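PDB 1XOU: Z5138 gene product from Escherichia coli, which probably acts as a type III secretion chaperone for the secreted proteins EspA and EspB. Local coordinates for residues B[38-42]-B[54-58]. The protein carries 1 engineered substitution. Numbering follows the deposited sequence.
Sequences VNELS and KLNKL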
loop_
_atom_site.group_PDB
_atom_site.type_symbol
_atom_site.label_atom_id
_atom_site.label_comp_id
_atom_site.label_asym_id
_atom_site.label_seq_id
_atom_site.Cartn_x
_atom_site.Cartn_y
_atom_site.Cartn_z
ATOM N N VAL B 38 13.129 -14.835 -0.060
ATOM C CA VAL B 38 12.344 -15.889 -0.698
ATOM C C VAL B 38 13.186 -16.726 -1.665
ATOM O O VAL B 38 12.968 -17.928 -1.792
ATOM C CB VAL B 38 11.110 -15.285 -1.430
ATOM C CG1 VAL B 38 11.415 -15.060 -2.914
ATOM C CG2 VAL B 38 9.906 -16.179 -1.220
ATOM N N ASN B 39 14.143 -16.097 -2.338
ATOM C CA ASN B 39 15.010 -16.838 -3.240
ATOM C C ASN B 39 15.974 -17.689 -2.422
ATOM O O ASN B 39 16.337 -18.795 -2.829
ATOM C CB ASN B 39 15.801 -15.900 -4.138
ATOM C CG ASN B 39 14.909 -15.041 -5.002
ATOM O OD1 ASN B 39 14.023 -15.545 -5.714
ATOM N ND2 ASN B 39 15.130 -13.728 -4.948
ATOM N N GLU B 40 16.395 -17.174 -1.271
ATOM C CA GLU B 40 17.296 -17.923 -0.419
ATOM C C GLU B 40 16.547 -19.152 0.065
ATOM O O GLU B 40 17.110 -20.246 0.120
ATOM C CB GLU B 40 17.750 -17.072 0.765
ATOM C CG GLU B 40 18.628 -15.892 0.353
ATOM C CD GLU B 40 18.844 -14.873 1.472
ATOM O OE1 GLU B 40 18.179 -14.985 2.530
ATOM O OE2 GLU B 40 19.675 -13.954 1.280
ATOM N N LEU B 41 15.271 -18.985 0.399
ATOM C CA LEU B 41 14.479 -20.118 0.860
ATOM C C LEU B 41 14.456 -21.202 -0.219
ATOM O O LEU B 41 14.357 -22.382 0.088
ATOM C CB LEU B 41 13.046 -19.697 1.175
ATOM C CG LEU B 41 12.467 -20.332 2.445
ATOM C CD1 LEU B 41 10.945 -20.299 2.386
ATOM C CD2 LEU B 41 12.958 -21.755 2.580
ATOM N N SER B 42 14.534 -20.797 -1.483
ATOM C CA SER B 42 14.548 -21.755 -2.586
ATOM C C SER B 42 15.818 -22.582 -2.497
ATOM O O SER B 42 15.768 -23.804 -2.388
ATOM C CB SER B 42 14.524 -21.035 -3.933
ATOM O OG SER B 42 13.255 -20.478 -4.178
ATOM N N LYS B 54 7.867 -24.926 3.441
ATOM C CA LYS B 54 7.632 -23.520 3.745
ATOM C C LYS B 54 7.343 -22.796 2.440
ATOM O O LYS B 54 6.324 -22.125 2.300
ATOM C CB LYS B 54 8.863 -22.893 4.428
ATOM C CG LYS B 54 8.957 -23.175 5.936
ATOM C CD LYS B 54 10.144 -22.463 6.616
ATOM C CE LYS B 54 11.495 -23.025 6.146
ATOM N NZ LYS B 54 12.714 -22.417 6.802
ATOM N N LEU B 55 8.245 -22.948 1.482
ATOM C CA LEU B 55 8.095 -22.316 0.182
ATOM C C LEU B 55 6.728 -22.592 -0.440
ATOM O O LEU B 55 6.025 -21.659 -0.833
ATOM C CB LEU B 55 9.186 -22.805 -0.773
ATOM C CG LEU B 55 9.928 -21.731 -1.575
ATOM C CD1 LEU B 55 10.786 -22.397 -2.647
ATOM C CD2 LEU B 55 8.931 -20.769 -2.202
ATOM N N ASN B 56 6.347 -23.866 -0.525
ATOM C CA ASN B 56 5.065 -24.239 -1.119
ATOM C C ASN B 56 3.888 -23.610 -0.393
ATOM O O ASN B 56 2.891 -23.234 -1.013
ATOM C CB ASN B 56 4.893 -25.756 -1.143
ATOM C CG ASN B 56 6.034 -26.464 -1.842
ATOM O OD1 ASN B 56 6.590 -25.966 -2.820
ATOM N ND2 ASN B 56 6.380 -27.646 -1.347
ATOM N N LYS B 57 3.994 -23.515 0.926
ATOM C CA LYS B 57 2.941 -22.893 1.721
ATOM C C LYS B 57 2.870 -21.418 1.321
ATOM O O LYS B 57 1.784 -20.859 1.160
ATOM C CB LYS B 57 3.234 -23.036 3.229
ATOM C CG LYS B 57 2.752 -24.358 3.815
ATOM C CD LYS B 57 1.275 -24.541 3.451
ATOM C CE LYS B 57 0.808 -25.997 3.540
ATOM N NZ LYS B 57 -0.508 -26.189 2.822
ATOM N N LEU B 58 4.041 -20.805 1.152
ATOM C CA LEU B 58 4.135 -19.405 0.747
ATOM C C LEU B 58 3.522 -19.214 -0.629
ATOM O O LEU B 58 2.703 -18.317 -0.846
ATOM C CB LEU B 58 5.592 -18.964 0.695
ATOM C CG LEU B 58 6.053 -18.049 1.827
ATOM C CD1 LEU B 58 7.522 -17.716 1.628
ATOM C CD2 LEU B 58 5.216 -16.786 1.840
#
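Val38 opens the contact through one methyl branch, its CG2 lying 4.0 Å from CD1 of Leu58. The two side chains approach at a slant, methyl against methyl. One turn further along the helix, Leu41 has the largest share of the buried surface. The CA of Leu41 lies 6.8 Å from the CA of Leu55, the closest such pair between the segments, and its CD1 methyl lies against Lys54, Leu55 and Leu58. There CD1 sits 3.9 Å from Lys54 CB and equally far from the backbone N of Leu55, while the CG of Leu55 and the CD1 of Leu58 lie slightly beyond. The other methyl of Leu41, CD2, meets the aliphatic part of Lys54, 4.1 Å from its CE. With chi3 at -68° the lysine chain bends, and it passes the leucine at roughly a right angle, carrying NZ beyond the apolar patch to the vicinity of Lys44 NZ.

These residues belong to helices 3-47 and 49-64, which fold back on each other as an α-helical hairpin; the short segments run at 136° to one another, with their axes 10.4 Å apart at closest approach. The chain of another protein also packs on this region, bringing an apolar side chain against Leu58 and an acidic one against Val38, so residues that join the two helices also take part in packing against that protein.

Ser42 ends the first segment at the flank of Leu55. Its OG, turned beside its own backbone N (chi1 -73°), faces the leucine CD1 at 3.5 Å, a van der Waals contact between a hydroxyl and a methyl. The same methyl also rests against the serine backbone, 3.8 Å from Ser42 CA.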